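Local atomic coordinates of putative secreted protein (Streptomyces coelicolor A3, PDB entry 2QF9), a protein that is of unknown function but is probably secreted, and folds as a largely helical DUF305 domain of the ferritin clan. Residues A[58-63]-A[141-146]; A[18-23]-A[51-56]; A[6-11]-A[75-80]; A[115-120]-A[159-164]. One frame throughout, in Å; residues are numbered along the deposited sequence. Where two conformers were deposited one is given.

Contact 1 of 4, residues A[58-63]-A[141-146]; sequences IGWLDL and GVEKRL
Trp-60 reaches across from helix 37-63 and sets the far end of its six-membered ring against Val-142, Glu-143 and Leu-146. The tight part lies at Val-142. Its CG1 sits over the rim of one indole face, 3.6 Å from Trp-60 CZ2. Its other methyl, CG2, is equally near CZ2 but comes obliquely. Glu-143 adds its aliphatic root, with CB 3.7 Å from Trp-60 CZ3. Its chain then runs on past the ring, and the carboxylate is tilted 42° from the indole plane. The two helix segments run antiparallel at 162°, and their axes stay 12.3 Å apart. This is wide for neighbours in a helical bundle, and the indole spans the gap. Its CG stands anti to the carbonyl carbon (chi1 -64°), which swings the ring out toward helix 141-167. An alanine here would probably open a gap beside Val-142 and Leu-146 and leave Gly-59 O of the second subunit without its indole donor. That bond runs from Trp-60 NE1, and Leu-63 of the second subunit packs on both Trp-60 and Val-142 as further cover. The looser side is the Leu-146 end, where CD2 stays 3.9 Å from Trp-60 CH2. Leu-146, like Val-142, is partly exposed, whereas Trp-60 and Glu-143 are buried.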
loop_
_atom_site.group_PDB
_atom_site.type_symbol
_atom_site.label_atom_id
_atom_site.label_comp_id
_atom_site.label_asym_id
_atom_site.label_seq_id
_atom_site.Cartn_x
_atom_site.Cartn_y
_atom_site.Cartn_z
ATOM N N ILE A 58 1.503 -8.869 -6.706
ATOM C CA ILE A 58 0.308 -9.670 -6.437
ATOM C C ILE A 58 -0.655 -9.606 -7.637
ATOM O O ILE A 58 -1.230 -10.624 -8.039
ATOM C CB ILE A 58 -0.385 -9.238 -5.142
ATOM C CG1 ILE A 58 0.511 -9.628 -3.945
ATOM C CG2 ILE A 58 -1.762 -9.909 -5.039
ATOM C CD1 ILE A 58 0.021 -9.160 -2.598
ATOM N N GLY A 59 -0.788 -8.415 -8.215
ATOM C CA GLY A 59 -1.610 -8.220 -9.408
ATOM C C GLY A 59 -1.114 -9.043 -10.593
ATOM O O GLY A 59 -1.916 -9.589 -11.373
ATOM N N TRP A 60 0.208 -9.167 -10.712
ATOM C CA TRP A 60 0.785 -10.006 -11.780
ATOM C C TRP A 60 0.439 -11.467 -11.549
ATOM O O TRP A 60 -0.025 -12.163 -12.461
ATOM C CB TRP A 60 2.299 -9.782 -11.942
ATOM C CG TRP A 60 2.658 -8.372 -12.376
ATOM C CD1 TRP A 60 1.861 -7.490 -13.070
ATOM C CD2 TRP A 60 3.893 -7.690 -12.138
ATOM N NE1 TRP A 60 2.535 -6.297 -13.282
ATOM C CE2 TRP A 60 3.780 -6.395 -12.718
ATOM C CE3 TRP A 60 5.091 -8.050 -11.501
ATOM C CZ2 TRP A 60 4.821 -5.455 -12.674
ATOM C CZ3 TRP A 60 6.134 -7.100 -11.451
ATOM C CH2 TRP A 60 5.985 -5.822 -12.036
ATOM N N LEU A 61 0.637 -11.930 -10.320
ATOM C CA LEU A 61 0.330 -13.322 -9.985
ATOM C C LEU A 61 -1.146 -13.617 -10.285
ATOM O O LEU A 61 -1.477 -14.660 -10.847
ATOM C CB LEU A 61 0.687 -13.615 -8.523
ATOM C CG LEU A 61 2.188 -13.674 -8.202
ATOM C CD1 LEU A 61 2.402 -13.682 -6.694
ATOM C CD2 LEU A 61 2.851 -14.921 -8.835
ATOM N N ASP A 62 -2.020 -12.670 -9.942
ATOM C CA ASP A 62 -3.441 -12.820 -10.193
ATOM C C ASP A 62 -3.735 -12.901 -11.687
ATOM O O ASP A 62 -4.407 -13.838 -12.133
ATOM C CB ASP A 62 -4.216 -11.682 -9.532
ATOM C CG ASP A 62 -4.408 -11.900 -8.043
ATOM O OD1 ASP A 62 -4.087 -13.014 -7.539
ATOM O OD2 ASP A 62 -4.883 -10.958 -7.368
ATOM N N LEU A 63 -3.205 -11.942 -12.451
ATOM C CA LEU A 63 -3.388 -11.891 -13.903
ATOM C C LEU A 63 -2.870 -13.186 -14.573
ATOM O O LEU A 63 -3.476 -13.701 -15.540
ATOM C CB LEU A 63 -2.659 -10.678 -14.472
ATOM C CG LEU A 63 -2.837 -10.315 -15.952
ATOM C CD1 LEU A 63 -4.232 -9.811 -16.236
ATOM C CD2 LEU A 63 -1.843 -9.246 -16.342
ATOM N N GLY A 141 9.710 -8.465 -18.542
ATOM C CA GLY A 141 10.402 -7.183 -18.642
ATOM C C GLY A 141 10.052 -6.217 -17.525
ATOM O O GLY A 141 10.945 -5.652 -16.891
ATOM N N VAL A 142 8.750 -6.030 -17.268
ATOM C CA VAL A 142 8.321 -5.068 -16.256
ATOM C C VAL A 142 8.798 -5.487 -14.849
ATOM O O VAL A 142 9.121 -4.635 -14.021
ATOM C CB VAL A 142 6.783 -4.819 -16.314
ATOM C CG1 VAL A 142 5.990 -6.099 -16.043
ATOM C CG2 VAL A 142 6.376 -3.706 -15.392
ATOM N N GLU A 143 8.841 -6.793 -14.614
ATOM C CA GLU A 143 9.309 -7.358 -13.338
ATOM C C GLU A 143 10.821 -7.209 -13.152
ATOM O O GLU A 143 11.278 -6.847 -12.059
ATOM C CB GLU A 143 8.894 -8.819 -13.206
ATOM C CG GLU A 143 9.076 -9.348 -11.792
ATOM C CD GLU A 143 8.496 -10.733 -11.583
ATOM O OE1 GLU A 143 7.855 -11.270 -12.510
ATOM O OE2 GLU A 143 8.679 -11.275 -10.475
ATOM N N LYS A 144 11.587 -7.498 -14.210
ATOM C CA LYS A 144 13.040 -7.258 -14.221
ATOM C C LYS A 144 13.363 -5.787 -13.920
ATOM O O LYS A 144 14.236 -5.487 -13.095
ATOM C CB LYS A 144 13.644 -7.660 -15.574
ATOM C CG LYS A 144 13.738 -9.161 -15.782
ATOM C CD LYS A 144 14.293 -9.495 -17.167
ATOM C CE LYS A 144 15.820 -9.398 -17.233
ATOM N NZ LYS A 144 16.299 -9.387 -18.670
ATOM N N ARG A 145 12.651 -4.875 -14.580
ATOM C CA ARG A 145 12.885 -3.452 -14.404
ATOM C C ARG A 145 12.515 -3.007 -13.002
ATOM O O ARG A 145 13.206 -2.165 -12.417
ATOM C CB ARG A 145 12.130 -2.637 -15.446
ATOM C CG ARG A 145 12.670 -2.870 -16.857
ATOM C CD ARG A 145 12.203 -1.816 -17.846
ATOM N NE ARG A 145 10.748 -1.723 -17.912
ATOM C CZ ARG A 145 9.975 -2.427 -18.739
ATOM N NH1 ARG A 145 10.505 -3.297 -19.596
ATOM N NH2 ARG A 145 8.660 -2.248 -18.711
ATOM N N LEU A 146 11.434 -3.582 -12.469
ATOM C CA LEU A 146 11.027 -3.282 -11.102
ATOM C C LEU A 146 12.119 -3.684 -10.126
ATOM O O LEU A 146 12.489 -2.894 -9.239
ATOM C CB LEU A 146 9.699 -3.963 -10.730
ATOM C CG LEU A 146 9.030 -3.380 -9.450
ATOM C CD1 LEU A 146 8.491 -1.966 -9.663
ATOM C CD2 LEU A 146 7.892 -4.284 -9.009
#

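Contact 2 of 4, residues A[18-23]-A[51-56]; sequences VHHQQA and ANQRGM
His-20 and Gln-53 meet with their flat groups nearly coplanar, the imidazole and amide planes 25° apart. The ring turns its NE2 edge to the amide. His-20 NE2 donates to Gln-53 OE1 at 2.8 Å, with an N-H...O angle of 152°. The donor lies in the carbonyl plane of the amide, while OE1 is tilted slightly out of the ring plane. Gln-53 CB also lies at the ring edge, 3.6 Å from His-20 CD2. Gln-53 therefore holds the imidazole through both its root and its end. Its CG is anti to the carbonyl carbon (chi1 -64°) and the chain beyond is extended, which carries OE1 past the ring edge to His-20 NE2.

The second pair is Gln-21 and Arg-54. The arginine is extended from CG to NE and passes obliquely across Gln-21, whose CG lies over one face of its guanidinium. Gln-21 NE2 comes within 3.4 Å of Arg-54 NH2, but both are donors and do not bond. Between the two pairs, His-20 CB and Arg-54 CB are 4.1 Å apart. The segments belong to antiparallel neighbours in the helical bundle, with axes 8.9 Å apart. Met-150 of helix 141-167 packs on both His-20 and Gln-53, and Asn-52 of the second subunit packs on Arg-54. A leucine in place of His-20 would take away the donor, and Gln-53 OE1 would probably lose its mate and the amide be freer to turn. The bond, with Gln-53 CB at the ring edge, limits the ring's rotation and is consistent with a proton on His-20 NE2.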
loop_
_atom_site.group_PDB
_atom_site.type_symbol
_atom_site.label_atom_id
_atom_site.label_comp_id
_atom_site.label_asym_id
_atom_site.label_seq_id
_atom_site.Cartn_x
_atom_site.Cartn_y
_atom_site.Cartn_z
ATOM N N VAL A 18 5.916 -10.967 0.255
ATOM C CA VAL A 18 5.994 -11.230 1.696
ATOM C C VAL A 18 7.048 -10.319 2.362
ATOM O O VAL A 18 6.825 -9.793 3.450
ATOM C CB VAL A 18 6.275 -12.726 1.976
ATOM C CG1 VAL A 18 6.482 -12.968 3.471
ATOM C CG2 VAL A 18 5.123 -13.601 1.459
ATOM N N HIS A 19 8.186 -10.130 1.692
ATOM C CA HIS A 19 9.263 -9.285 2.227
ATOM C C HIS A 19 8.770 -7.834 2.387
ATOM O O HIS A 19 8.921 -7.213 3.460
ATOM C CB HIS A 19 10.450 -9.343 1.276
ATOM C CG HIS A 19 11.780 -9.056 1.918
ATOM N ND1 HIS A 19 12.361 -7.809 1.890
ATOM C CD2 HIS A 19 12.673 -9.876 2.527
ATOM C CE1 HIS A 19 13.553 -7.867 2.466
ATOM N NE2 HIS A 19 13.762 -9.105 2.873
ATOM N N HIS A 20 8.140 -7.323 1.325
ATOM C CA HIS A 20 7.565 -5.974 1.308
ATOM C C HIS A 20 6.530 -5.799 2.431
ATOM O O HIS A 20 6.525 -4.776 3.142
ATOM C CB HIS A 20 6.912 -5.704 -0.052
ATOM C CG HIS A 20 7.857 -5.162 -1.083
ATOM N ND1 HIS A 20 9.216 -5.429 -1.081
ATOM C CD2 HIS A 20 7.631 -4.366 -2.153
ATOM C CE1 HIS A 20 9.784 -4.790 -2.089
ATOM N NE2 HIS A 20 8.844 -4.152 -2.764
ATOM N N GLN A 21 5.662 -6.795 2.590
ATOM C CA GLN A 21 4.649 -6.768 3.642
ATOM C C GLN A 21 5.259 -6.453 5.021
ATOM O O GLN A 21 4.702 -5.655 5.792
ATOM C CB GLN A 21 3.925 -8.115 3.702
ATOM C CG GLN A 21 2.812 -8.160 4.723
ATOM C CD GLN A 21 2.074 -9.486 4.684
ATOM O OE1 GLN A 21 2.652 -10.552 4.947
ATOM N NE2 GLN A 21 0.779 -9.430 4.350
ATOM N N GLN A 22 6.384 -7.097 5.333
ATOM C CA GLN A 22 7.020 -6.834 6.621
ATOM C C GLN A 22 7.581 -5.407 6.733
ATOM O O GLN A 22 7.496 -4.793 7.805
ATOM C CB GLN A 22 8.089 -7.873 6.927
ATOM C CG GLN A 22 8.480 -7.815 8.415
ATOM C CD GLN A 22 9.652 -8.689 8.761
ATOM O OE1 GLN A 22 10.754 -8.522 8.234
ATOM N NE2 GLN A 22 9.420 -9.634 9.666
ATOM N N ALA A 23 8.155 -4.885 5.645
ATOM C CA ALA A 23 8.654 -3.497 5.659
ATOM C C ALA A 23 7.505 -2.523 5.953
ATOM O O ALA A 23 7.642 -1.583 6.757
ATOM C CB ALA A 23 9.298 -3.132 4.354
ATOM N N ALA A 51 4.206 -1.061 -0.345
ATOM C CA ALA A 51 2.829 -1.525 -0.494
ATOM C C ALA A 51 2.428 -1.480 -1.961
ATOM O O ALA A 51 1.742 -2.377 -2.449
ATOM C CB ALA A 51 1.861 -0.668 0.341
ATOM N N ASN A 52 2.836 -0.419 -2.658
ATOM C CA ASN A 52 2.467 -0.265 -4.070
ATOM C C ASN A 52 3.108 -1.381 -4.899
ATOM O O ASN A 52 2.432 -2.074 -5.690
ATOM C CB ASN A 52 2.881 1.100 -4.610
ATOM C CG ASN A 52 2.427 1.312 -6.037
ATOM O OD1 ASN A 52 1.225 1.257 -6.334
ATOM N ND2 ASN A 52 3.373 1.539 -6.928
ATOM N N GLN A 53 4.414 -1.585 -4.704
ATOM C CA GLN A 53 5.120 -2.655 -5.416
ATOM C C GLN A 53 4.572 -4.052 -5.072
ATOM O O GLN A 53 4.482 -4.930 -5.950
ATOM C CB GLN A 53 6.615 -2.581 -5.142
ATOM C CG GLN A 53 7.253 -1.304 -5.666
ATOM C CD GLN A 53 8.726 -1.194 -5.312
ATOM O OE1 GLN A 53 9.232 -1.943 -4.481
ATOM N NE2 GLN A 53 9.418 -0.243 -5.937
ATOM N N ARG A 54 4.215 -4.258 -3.800
ATOM C CA ARG A 54 3.554 -5.494 -3.417
ATOM C C ARG A 54 2.258 -5.708 -4.213
ATOM O O ARG A 54 2.036 -6.809 -4.738
ATOM C CB ARG A 54 3.300 -5.533 -1.913
ATOM C CG ARG A 54 2.606 -6.793 -1.472
ATOM C CD ARG A 54 2.558 -6.892 0.040
ATOM N NE ARG A 54 1.800 -8.070 0.473
ATOM C CZ ARG A 54 0.487 -8.070 0.682
ATOM N NH1 ARG A 54 -0.241 -6.977 0.442
ATOM N NH2 ARG A 54 -0.110 -9.175 1.104
ATOM N N GLY A 55 1.415 -4.670 -4.301
ATOM C CA GLY A 55 0.202 -4.738 -5.128
ATOM C C GLY A 55 0.502 -5.069 -6.588
ATOM O O GLY A 55 -0.210 -5.870 -7.195
HETATM N N MSE A 56 1.544 -4.458 -7.160
HETATM C CA MSE A 56 1.933 -4.758 -8.552
HETATM C C MSE A 56 2.222 -6.253 -8.726
HETATM O O MSE A 56 1.667 -6.912 -9.614
HETATM C CB MSE A 56 3.152 -3.924 -8.994
HETATM C CG MSE A 56 2.880 -2.432 -9.125
HETATM SE SE MSE A 56 4.606 -1.544 -9.366
HETATM C CE MSE A 56 4.087 0.265 -9.821
#

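Contact 3 of 4, residues A[6-11]-A[75-80]; sequences DSADAG and MTWMGM
The indole of Trp-77 is sandwiched, with the start of helix 8-31 on one face and its own neighbour Met-78 on the other. On the helix side, Gly-11 C lies 3.4 Å above the ring plane, toward the rim. Ala-8 O lies over the same face, farther off. On the opposite face sits Met-78 CG, also offset toward the rim. Ala-8 CB approaches the benzo part, 4.0 Å from Trp-77 CE3. The pyrrole part rides on Gly-11, whose CA is 3.6 Å from Trp-77 CD1. A side chain on Gly-11 would run into that atom, and the bare backbone lets the ring come down flat. Trp-77 CG lies between the backbone N and carbonyl carbon (chi1 64°), which lays the ring back toward the helix.

Ser-7 is the N-cap of this helix, and its OG accepts from Ala-10 N at 3.0 Å. The Ser-7 OG also bonds with Ala-4 O. On the other side, residues 76-78 make a short 3-10 turn. Met-75 O takes bonds from Met-78 N and Met-80 N, which reach it from opposite faces of its plane. The contact thus pins the loop after helix 37-63 to the first turn of helix 8-31. Trp-77 NE1 is only close to Gly-11 O, at a poor angle. Its hydrogen bond goes to Asp-15 OD2, which also accepts from Met-75 N. The grip between the segments is therefore van der Waals, while a polar hold on the loop comes from the Asp-15 carboxylate, a turn farther along the helix.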
loop_
_atom_site.group_PDB
_atom_site.type_symbol
_atom_site.label_atom_id
_atom_site.label_comp_id
_atom_site.label_asym_id
_atom_site.label_seq_id
_atom_site.Cartn_x
_atom_site.Cartn_y
_atom_site.Cartn_z
ATOM N N ASP A 6 6.687 -22.302 -11.053
ATOM C CA ASP A 6 8.026 -22.473 -10.484
ATOM C C ASP A 6 9.082 -21.561 -11.132
ATOM O O ASP A 6 10.295 -21.742 -10.938
ATOM C CB ASP A 6 8.449 -23.957 -10.506
ATOM C CG ASP A 6 8.583 -24.534 -11.929
ATOM O OD1 ASP A 6 8.093 -23.920 -12.915
ATOM O OD2 ASP A 6 9.187 -25.630 -12.049
ATOM N N SER A 7 8.615 -20.574 -11.891
ATOM C CA SER A 7 9.520 -19.671 -12.578
ATOM C C SER A 7 10.140 -18.694 -11.572
ATOM O O SER A 7 9.646 -18.533 -10.442
ATOM C CB SER A 7 8.794 -18.906 -13.684
ATOM O OG SER A 7 7.856 -17.994 -13.133
ATOM N N ALA A 8 11.235 -18.073 -11.989
ATOM C CA ALA A 8 11.833 -16.950 -11.257
ATOM C C ALA A 8 10.826 -15.795 -11.125
ATOM O O ALA A 8 10.746 -15.144 -10.088
ATOM C CB ALA A 8 13.079 -16.470 -11.994
ATOM N N ASP A 9 10.086 -15.523 -12.202
ATOM C CA ASP A 9 9.103 -14.442 -12.183
ATOM C C ASP A 9 8.064 -14.682 -11.090
ATOM O O ASP A 9 7.769 -13.775 -10.306
ATOM C CB ASP A 9 8.451 -14.306 -13.551
ATOM C CG ASP A 9 9.480 -14.055 -14.646
ATOM O OD1 ASP A 9 10.062 -12.966 -14.662
ATOM O OD2 ASP A 9 9.706 -14.960 -15.475
ATOM N N ALA A 10 7.537 -15.903 -11.016
ATOM C CA ALA A 10 6.525 -16.202 -10.003
ATOM C C ALA A 10 7.124 -16.192 -8.600
ATOM O O ALA A 10 6.538 -15.636 -7.680
ATOM C CB ALA A 10 5.828 -17.537 -10.284
ATOM N N GLY A 11 8.276 -16.837 -8.442
ATOM C CA GLY A 11 8.904 -16.969 -7.119
ATOM C C GLY A 11 9.302 -15.621 -6.553
ATOM O O GLY A 11 9.077 -15.355 -5.371
HETATM N N MSE A 75 12.793 -18.672 -1.824
HETATM C CA MSE A 75 14.115 -18.575 -2.456
HETATM C C MSE A 75 14.484 -19.826 -3.255
HETATM O O MSE A 75 15.592 -19.922 -3.778
HETATM C CB MSE A 75 15.197 -18.243 -1.414
HETATM C CG MSE A 75 14.843 -17.010 -0.574
HETATM SE SE MSE A 75 14.805 -15.448 -1.740
HETATM C CE MSE A 75 16.738 -15.163 -1.724
ATOM N N THR A 76 13.555 -20.780 -3.361
ATOM C CA THR A 76 13.811 -21.984 -4.185
ATOM C C THR A 76 14.157 -21.579 -5.624
ATOM O O THR A 76 15.050 -22.161 -6.247
ATOM C CB THR A 76 12.631 -22.980 -4.138
ATOM O OG1 THR A 76 12.484 -23.467 -2.798
ATOM C CG2 THR A 76 12.871 -24.186 -5.067
ATOM N N TRP A 77 13.473 -20.546 -6.122
ATOM C CA TRP A 77 13.670 -20.014 -7.478
ATOM C C TRP A 77 15.080 -19.438 -7.696
ATOM O O TRP A 77 15.517 -19.262 -8.838
ATOM C CB TRP A 77 12.583 -18.964 -7.798
ATOM C CG TRP A 77 12.679 -17.743 -6.903
ATOM C CD1 TRP A 77 12.100 -17.579 -5.672
ATOM C CD2 TRP A 77 13.431 -16.540 -7.158
ATOM N NE1 TRP A 77 12.428 -16.340 -5.153
ATOM C CE2 TRP A 77 13.246 -15.685 -6.040
ATOM C CE3 TRP A 77 14.229 -16.094 -8.229
ATOM C CZ2 TRP A 77 13.839 -14.410 -5.957
ATOM C CZ3 TRP A 77 14.827 -14.817 -8.150
ATOM C CH2 TRP A 77 14.612 -13.989 -7.019
HETATM N N MSE A 78 15.771 -19.129 -6.600
HETATM C CA MSE A 78 17.176 -18.728 -6.642
HETATM C C MSE A 78 18.155 -19.875 -6.352
HETATM O O MSE A 78 19.364 -19.652 -6.277
HETATM C CB MSE A 78 17.430 -17.577 -5.668
HETATM C CG MSE A 78 17.297 -16.236 -6.322
HETATM SE SE MSE A 78 17.580 -14.801 -5.038
HETATM C CE MSE A 78 19.502 -14.612 -5.175
ATOM N N GLY A 79 17.621 -21.084 -6.180
ATOM C CA GLY A 79 18.417 -22.276 -5.829
ATOM C C GLY A 79 18.909 -22.248 -4.392
ATOM O O GLY A 79 19.954 -22.837 -4.068
HETATM N N MSE A 80 18.149 -21.568 -3.534
HETATM C CA MSE A 80 18.527 -21.358 -2.136
HETATM C C MSE A 80 17.430 -21.748 -1.140
HETATM O O MSE A 80 17.488 -21.368 0.033
HETATM C CB MSE A 80 18.967 -19.903 -1.910
HETATM C CG MSE A 80 20.321 -19.568 -2.514
HETATM SE SE MSE A 80 21.756 -20.717 -1.783
HETATM C CE MSE A 80 22.025 -19.853 -0.025
#

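Contact 4 of 4, residues A[115-120]-A[159-164]; sequences YYLQLM and RLMADL
Leu-117 is the main bump on helix 109-137, and its two methyls part to meet two residues of helix 141-167. Leu-117 CD2 presses on the stem of Met-161, 3.6 Å from its CG. Leu-117 CD1 goes to Leu-164 and lies 3.8 Å from its CB. The leucine thus fills the hollow between Met-161 and Leu-164, which stand one turn apart on the facing helix. The Leu-117 and Leu-164 side chains cross at about a right angle, with that methyl of one against the root of the other.

Met-161, a selenomethionine, is the matching bump from the other side. It enters between Leu-117 and Met-120, again a turn apart. Met-161 SE is 3.7 Å from both Met-120 CB and Met-120 CG. The chain bends at its last torsion (chi3 -70°), which folds the terminal methyl in beside the Met-120 backbone. Met-161 CE lies 3.8 Å from Met-120 O. Met-120, also a selenomethionine, offers the near part of its side chain here. In one of its two conformers its end turns away toward helix 8-31, where Met-26 and Ser-27 pack on it.

All four touching side chains are buried. Leu-42 packs on Met-161 and Glu-38 on Leu-164, so helix 37-63 borders the seam. The segments run antiparallel at 152°, their axes 9.9 Å apart, and Leu-117 CA and Met-161 CA come within 6.1 Å. Such apolar interlocking between antiparallel neighbours is the usual core of a helical bundle, consistent with the ferritin clan to which this DUF305 domain belongs.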
loop_
_atom_site.group_PDB
_atom_site.type_symbol
_atom_site.label_atom_id
_atom_site.label_comp_id
_atom_site.label_asym_id
_atom_site.label_seq_id
_atom_site.Cartn_x
_atom_site.Cartn_y
_atom_site.Cartn_z
ATOM N N TYR A 115 16.324 1.567 16.297
ATOM C CA TYR A 115 16.050 0.133 16.115
ATOM C C TYR A 115 15.387 -0.121 14.762
ATOM O O TYR A 115 15.750 -1.063 14.067
ATOM C CB TYR A 115 15.201 -0.412 17.256
ATOM C CG TYR A 115 15.289 -1.928 17.355
ATOM C CD1 TYR A 115 16.505 -2.544 17.681
ATOM C CD2 TYR A 115 14.182 -2.732 17.133
ATOM C CE1 TYR A 115 16.603 -3.932 17.774
ATOM C CE2 TYR A 115 14.267 -4.114 17.216
ATOM C CZ TYR A 115 15.479 -4.712 17.541
ATOM O OH TYR A 115 15.599 -6.087 17.628
ATOM N N TYR A 116 14.463 0.760 14.381
ATOM C CA TYR A 116 13.814 0.717 13.064
ATOM C C TYR A 116 14.846 0.855 11.942
ATOM O O TYR A 116 14.845 0.083 10.979
ATOM C CB TYR A 116 12.787 1.851 12.975
ATOM C CG TYR A 116 12.201 2.038 11.605
ATOM C CD1 TYR A 116 11.217 1.160 11.111
ATOM C CD2 TYR A 116 12.648 3.085 10.770
ATOM C CE1 TYR A 116 10.672 1.334 9.841
ATOM C CE2 TYR A 116 12.118 3.264 9.498
ATOM C CZ TYR A 116 11.137 2.386 9.028
ATOM O OH TYR A 116 10.599 2.568 7.788
ATOM N N LEU A 117 15.712 1.856 12.062
ATOM C CA LEU A 117 16.758 2.075 11.074
ATOM C C LEU A 117 17.703 0.878 10.948
ATOM O O LEU A 117 18.130 0.542 9.856
ATOM C CB LEU A 117 17.522 3.364 11.371
ATOM C CG LEU A 117 16.691 4.644 11.194
ATOM C CD1 LEU A 117 17.393 5.782 11.914
ATOM C CD2 LEU A 117 16.439 4.977 9.708
ATOM N N GLN A 118 18.009 0.237 12.069
ATOM C CA GLN A 118 18.876 -0.953 12.048
ATOM C C GLN A 118 18.176 -2.135 11.373
ATOM O O GLN A 118 18.758 -2.786 10.488
ATOM C CB GLN A 118 19.283 -1.316 13.464
ATOM C CG GLN A 118 20.311 -0.338 14.042
ATOM C CD GLN A 118 20.518 -0.541 15.540
ATOM O OE1 GLN A 118 19.644 -1.043 16.233
ATOM N NE2 GLN A 118 21.683 -0.134 16.039
ATOM N N LEU A 119 16.932 -2.392 11.782
ATOM C CA LEU A 119 16.148 -3.466 11.164
ATOM C C LEU A 119 15.930 -3.232 9.671
ATOM O O LEU A 119 16.053 -4.157 8.867
ATOM C CB LEU A 119 14.796 -3.628 11.836
ATOM C CG LEU A 119 14.753 -4.168 13.266
ATOM C CD1 LEU A 119 13.311 -4.148 13.780
ATOM C CD2 LEU A 119 15.364 -5.592 13.380
HETATM N N MSE A 120 15.622 -1.998 9.287
HETATM C CA MSE A 120 15.313 -1.718 7.890
HETATM C C MSE A 120 16.594 -1.770 7.035
HETATM O O MSE A 120 16.553 -2.160 5.868
HETATM C CB MSE A 120 14.588 -0.376 7.756
HETATM C CG MSE A 120 14.040 -0.113 6.367
HETATM SE SE MSE A 120 12.657 -1.393 5.787
HETATM C CE MSE A 120 11.132 -0.587 6.701
ATOM N N ARG A 159 22.156 4.106 2.377
ATOM C CA ARG A 159 23.081 5.237 2.582
ATOM C C ARG A 159 22.437 6.347 3.423
ATOM O O ARG A 159 23.066 6.888 4.354
ATOM C CB ARG A 159 23.610 5.776 1.239
ATOM C CG ARG A 159 24.402 4.750 0.419
ATOM C CD ARG A 159 25.072 5.394 -0.830
ATOM N NE ARG A 159 24.096 5.898 -1.799
ATOM C CZ ARG A 159 23.645 5.215 -2.856
ATOM N NH1 ARG A 159 24.085 3.991 -3.104
ATOM N NH2 ARG A 159 22.746 5.763 -3.670
ATOM N N LEU A 160 21.178 6.672 3.119
ATOM C CA LEU A 160 20.433 7.656 3.907
ATOM C C LEU A 160 20.301 7.219 5.382
ATOM O O LEU A 160 20.546 8.024 6.310
ATOM C CB LEU A 160 19.044 7.894 3.311
ATOM C CG LEU A 160 18.143 8.819 4.148
ATOM C CD1 LEU A 160 18.697 10.256 4.202
ATOM C CD2 LEU A 160 16.698 8.808 3.644
HETATM N N MSE A 161 19.894 5.963 5.586
HETATM C CA MSE A 161 19.681 5.466 6.952
HETATM C C MSE A 161 20.981 5.409 7.747
HETATM O O MSE A 161 20.974 5.541 8.975
HETATM C CB MSE A 161 18.932 4.130 6.945
HETATM C CG MSE A 161 17.548 4.242 6.312
HETATM SE SE MSE A 161 16.535 2.591 6.567
HETATM C CE MSE A 161 17.565 1.492 5.384
ATOM N N ALA A 162 22.104 5.242 7.046
ATOM C CA ALA A 162 23.404 5.254 7.704
ATOM C C ALA A 162 23.666 6.632 8.325
ATOM O O ALA A 162 24.123 6.736 9.457
ATOM C CB ALA A 162 24.507 4.848 6.707
ATOM N N ASP A 163 23.348 7.685 7.568
ATOM C CA ASP A 163 23.436 9.069 8.076
ATOM C C ASP A 163 22.438 9.315 9.211
ATOM O O ASP A 163 22.806 9.900 10.224
ATOM C CB ASP A 163 23.183 10.072 6.946
ATOM C CG ASP A 163 24.383 10.244 6.023
ATOM O OD1 ASP A 163 25.495 9.798 6.372
ATOM O OD2 ASP A 163 24.196 10.850 4.945
ATOM N N LEU A 164 21.183 8.867 9.051
ATOM C CA LEU A 164 20.179 9.039 10.128
ATOM C C LEU A 164 20.640 8.331 11.424
ATOM O O LEU A 164 20.493 8.875 12.530
ATOM C CB LEU A 164 18.783 8.541 9.678
ATOM C CG LEU A 164 18.141 9.375 8.551
ATOM C CD1 LEU A 164 16.848 8.725 8.107
ATOM C CD2 LEU A 164 17.865 10.859 8.945
#

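Three contacts join long helices of one bundle, and contact 3 ties a loop to a helix start. Contacts 2 and 3 share helix 8-31, contacts 1 and 2 helix 37-63, and contacts 1 and 4 helix 141-167. Along the chain, contact 2 falls within the span of contact 3. Contact 1 follows contact 2 and crosses contacts 3 and 4. Contact 4 follows contacts 2 and 3. Contacts 1 and 2 touch through Leu-146 and Met-56, centres 12 Å apart, and both border the second subunit. Contacts 1 and 3 meet at Glu-143 and Asp-9, on one side of the chain's centre. Contact 4 lies on the other, its centre 28 Å from contact 1, so the contacts are spread along the bundle.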